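Local coordinates for putative exported protein (PDB 2DVZ) that probably serves as the periplasmic solute receptor of a tripartite tricarboxylate-type transporter, binding glutamate in the cleft between its two lobes, at residues 15-27 with 75-87. Numbering follows the deposited sequence.
Sequences AYPSKAIRVIVPF and DGYTLSIATVSTM. With GLU (glutamic acid), chain G.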
# COMPACT_ATOMS: atom_id res chain seq x y z
N ALA A 15 9.02 16.54 28.02
CA ALA A 15 8.55 15.13 27.74
C ALA A 15 7.86 14.98 26.36
O ALA A 15 6.96 15.75 26.00
CB ALA A 15 7.64 14.59 28.88
N TYR A 16 8.32 14.00 25.59
CA TYR A 16 7.80 13.72 24.26
C TYR A 16 6.26 13.49 24.30
O TYR A 16 5.77 12.79 25.19
CB TYR A 16 8.54 12.50 23.69
CG TYR A 16 8.09 12.15 22.31
CD1 TYR A 16 8.70 12.73 21.19
CD2 TYR A 16 7.02 11.27 22.10
CE1 TYR A 16 8.28 12.48 19.93
CE2 TYR A 16 6.59 10.99 20.79
CZ TYR A 16 7.24 11.60 19.72
OH TYR A 16 6.87 11.34 18.42
N PRO A 17 5.50 14.11 23.37
CA PRO A 17 5.92 15.11 22.39
C PRO A 17 5.64 16.52 22.92
O PRO A 17 4.63 16.71 23.58
CB PRO A 17 5.04 14.80 21.17
CG PRO A 17 3.85 13.94 21.73
CD PRO A 17 4.08 13.77 23.22
N SER A 18 6.52 17.49 22.62
CA SER A 18 6.43 18.85 23.15
C SER A 18 6.14 19.82 22.02
O SER A 18 5.82 21.01 22.22
CB SER A 18 7.72 19.20 23.93
OG SER A 18 8.87 19.13 23.09
N LYS A 19 6.20 19.28 20.80
CA LYS A 19 5.91 20.02 19.59
C LYS A 19 5.28 19.08 18.50
O LYS A 19 5.18 17.87 18.69
CB LYS A 19 7.20 20.67 19.10
CG LYS A 19 8.22 19.69 18.61
CD LYS A 19 9.54 20.32 18.30
CE LYS A 19 10.43 19.30 17.67
NZ LYS A 19 11.88 19.63 17.64
N ALA A 20 4.87 19.67 17.37
CA ALA A 20 4.39 18.95 16.19
C ALA A 20 5.31 17.84 15.71
O ALA A 20 6.55 17.97 15.71
CB ALA A 20 4.12 19.92 15.02
N ILE A 21 4.67 16.76 15.26
CA ILE A 21 5.37 15.61 14.68
C ILE A 21 5.07 15.61 13.18
O ILE A 21 3.92 15.71 12.78
CB ILE A 21 4.89 14.30 15.32
CG1 ILE A 21 5.11 14.31 16.83
CG2 ILE A 21 5.55 13.11 14.67
CD1 ILE A 21 4.02 13.64 17.59
N ARG A 22 6.14 15.54 12.37
CA ARG A 22 6.04 15.44 10.95
C ARG A 22 5.83 13.95 10.64
O ARG A 22 6.49 13.07 11.22
CB ARG A 22 7.32 15.97 10.27
CG ARG A 22 7.59 17.48 10.50
CD ARG A 22 9.04 17.91 10.09
NE ARG A 22 9.36 17.51 8.72
CZ ARG A 22 10.54 17.05 8.31
NH1 ARG A 22 11.56 16.91 9.17
NH2 ARG A 22 10.70 16.68 7.03
N VAL A 23 4.90 13.68 9.73
CA VAL A 23 4.68 12.33 9.26
C VAL A 23 4.81 12.35 7.75
O VAL A 23 4.02 12.98 7.05
CB VAL A 23 3.31 11.76 9.69
CG1 VAL A 23 3.16 10.25 9.17
CG2 VAL A 23 3.17 11.83 11.24
N ILE A 24 5.82 11.66 7.26
CA ILE A 24 6.09 11.60 5.85
C ILE A 24 5.36 10.42 5.22
O ILE A 24 5.56 9.25 5.58
CB ILE A 24 7.63 11.53 5.56
CG1 ILE A 24 8.36 12.79 6.08
CG2 ILE A 24 7.91 11.35 4.06
CD1 ILE A 24 9.98 12.62 6.05
N VAL A 25 4.53 10.76 4.23
CA VAL A 25 3.87 9.79 3.38
C VAL A 25 4.63 9.72 2.04
O VAL A 25 4.64 10.69 1.26
CB VAL A 25 2.34 10.15 3.24
CG1 VAL A 25 1.65 9.37 2.12
CG2 VAL A 25 1.67 9.93 4.56
N PRO A 26 5.28 8.58 1.77
CA PRO A 26 6.13 8.45 0.58
C PRO A 26 5.35 8.29 -0.74
O PRO A 26 5.87 7.77 -1.71
CB PRO A 26 6.98 7.23 0.92
CG PRO A 26 5.99 6.36 1.70
CD PRO A 26 5.30 7.36 2.58
N PHE A 27 4.11 8.80 -0.79
CA PHE A 27 3.29 8.73 -2.00
C PHE A 27 2.47 10.00 -2.13
O PHE A 27 2.25 10.71 -1.17
CB PHE A 27 2.38 7.50 -1.97
CG PHE A 27 3.10 6.24 -2.24
CD1 PHE A 27 3.48 5.91 -3.55
CD2 PHE A 27 3.46 5.40 -1.19
CE1 PHE A 27 4.18 4.76 -3.82
CE2 PHE A 27 4.18 4.22 -1.45
CZ PHE A 27 4.54 3.90 -2.78
N ASP A 75 14.76 11.79 16.80
CA ASP A 75 14.15 12.35 18.00
C ASP A 75 12.66 12.02 18.21
O ASP A 75 12.12 12.33 19.26
CB ASP A 75 14.39 13.87 18.04
CG ASP A 75 13.88 14.58 16.82
OD1 ASP A 75 13.24 13.95 15.96
OD2 ASP A 75 14.09 15.80 16.70
N GLY A 76 12.02 11.40 17.21
CA GLY A 76 10.60 11.11 17.20
C GLY A 76 9.69 12.18 16.59
O GLY A 76 8.47 11.99 16.56
N TYR A 77 10.25 13.30 16.13
CA TYR A 77 9.45 14.37 15.52
C TYR A 77 9.48 14.36 13.98
O TYR A 77 8.88 15.22 13.33
CB TYR A 77 9.92 15.72 16.06
CG TYR A 77 9.68 15.85 17.55
CD1 TYR A 77 8.40 16.07 18.03
CD2 TYR A 77 10.73 15.72 18.46
CE1 TYR A 77 8.16 16.16 19.36
CE2 TYR A 77 10.50 15.82 19.82
CZ TYR A 77 9.21 16.05 20.27
OH TYR A 77 8.94 16.15 21.62
N THR A 78 10.17 13.39 13.40
CA THR A 78 10.00 13.13 11.98
C THR A 78 9.78 11.64 11.81
O THR A 78 10.70 10.83 12.01
CB THR A 78 11.20 13.61 11.14
OG1 THR A 78 11.49 15.00 11.44
CG2 THR A 78 10.93 13.40 9.66
N LEU A 79 8.56 11.28 11.44
CA LEU A 79 8.18 9.88 11.30
C LEU A 79 7.75 9.64 9.86
O LEU A 79 7.68 10.57 9.06
CB LEU A 79 7.03 9.56 12.27
CG LEU A 79 7.27 9.92 13.74
CD1 LEU A 79 6.01 9.68 14.47
CD2 LEU A 79 8.35 9.10 14.37
N SER A 80 7.47 8.39 9.53
CA SER A 80 7.07 8.05 8.17
C SER A 80 6.13 6.85 8.17
O SER A 80 5.99 6.15 9.19
CB SER A 80 8.30 7.83 7.25
OG SER A 80 9.03 6.66 7.61
N ILE A 81 5.45 6.65 7.03
CA ILE A 81 4.51 5.55 6.85
C ILE A 81 5.17 4.41 6.10
O ILE A 81 5.59 4.59 4.95
CB ILE A 81 3.21 6.00 6.11
CG1 ILE A 81 2.57 7.20 6.81
CG2 ILE A 81 2.17 4.85 6.07
CD1 ILE A 81 2.19 6.91 8.28
N ALA A 82 5.27 3.24 6.76
CA ALA A 82 5.80 2.04 6.12
C ALA A 82 4.76 1.52 5.17
O ALA A 82 3.55 1.55 5.47
CB ALA A 82 6.15 0.95 7.14
N THR A 83 5.22 1.06 4.01
CA THR A 83 4.37 0.50 2.97
C THR A 83 5.15 -0.67 2.44
O THR A 83 6.37 -0.73 2.64
CB THR A 83 4.15 1.48 1.81
OG1 THR A 83 5.39 1.71 1.16
CG2 THR A 83 3.55 2.81 2.29
N VAL A 84 4.47 -1.59 1.76
CA VAL A 84 5.17 -2.73 1.18
C VAL A 84 6.10 -2.28 0.03
O VAL A 84 7.12 -2.93 -0.22
CB VAL A 84 4.20 -3.91 0.78
CG1 VAL A 84 4.98 -5.05 0.16
CG2 VAL A 84 3.45 -4.44 2.00
N SER A 85 5.76 -1.20 -0.65
CA SER A 85 6.63 -0.65 -1.68
C SER A 85 7.97 -0.26 -1.06
O SER A 85 9.03 -0.64 -1.54
CB SER A 85 5.99 0.57 -2.36
OG SER A 85 4.89 0.17 -3.18
N THR A 86 7.91 0.47 0.05
CA THR A 86 9.12 1.05 0.64
C THR A 86 9.92 0.07 1.50
O THR A 86 11.14 0.17 1.60
CB THR A 86 8.81 2.38 1.39
OG1 THR A 86 7.78 2.16 2.36
CG2 THR A 86 8.37 3.48 0.41
N MSE A 87 9.24 -0.92 2.07
CA MSE A 87 9.86 -1.87 2.98
C MSE A 87 10.44 -3.10 2.28
O MSE A 87 11.38 -3.72 2.78
CB MSE A 87 8.88 -2.28 4.10
CG MSE A 87 8.48 -1.16 5.08
SE MSE A 87 10.03 -0.48 6.11
CE MSE A 87 10.54 1.05 4.95
N GLU G . 1.65 1.30 -3.68
CA GLU G . 1.73 1.82 -2.30
C GLU G . 1.84 0.71 -1.27
O GLU G . 0.99 0.49 -0.40
CB GLU G . 0.59 2.80 -2.03
CG GLU G . 0.37 3.78 -3.19
CD GLU G . -0.17 5.12 -2.78
OE1 GLU G . -0.36 5.30 -1.55
OE2 GLU G . -0.39 6.01 -3.67
OXT GLU G . 2.87 0.03 -1.26
O HOH W 1 13.05 18.12 15.74
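Two parallel strands of a periplasmic binding protein lobe, 21-25 and 78-82, run side by side toward the glutamate pocket, where Phe27 and Ser85 meet the ligand. Four backbone bonds zip them together: Arg22 N to Tyr77 O, Leu79 N to Arg22 O, Ile24 N to Leu79 O and Ile81 N to Ile24 O. On one side of this ladder Val23 CG1 meets Ile81 CD1, and Ile21 CG2 presses tightly on Leu79 CD1 at 3.5 Å. On the other, the Arg22 guanidinium lays one face on Thr78 CG2, while its NE forms a salt bridge with Glu55.

Far from the ligand, the Tyr77 ring is held between Lys19 and Tyr16. Lys19 leaves its backbone with chi1 at 68° and then runs straight, which brings CE over one ring face, 3.7 Å from the Tyr77 centroid, in a CH-pi contact; NZ makes an off-centre cation-pi contact and reaches Asp75 OD2 through a water. Tyr16 CE1 approaches the opposite face, the two ring planes inclined at 49°. The Tyr77 hydroxyl accepts from Ser18 N (2.9 Å), and Tyr16 OH donates to Gly76 O from above the carbonyl plane.

At the pocket end, one face of the Phe27 ring carries the aliphatic part of the glutamate, with CG of the ligand 3.7 Å above the ring plane, and Ser85 CB sits at the ring edge. Ser85 grips the ligand OXT twice, through OG (2.8 Å) and through N (3.2 Å), near the start of helix 84-93; a further bond from Val154 N helps to fix OG in place.

Strand 52-56 pairs with 21-25 and strand 241-248 with 78-82, while helices 32-48, 63-71 and 253-267 pack against the pair.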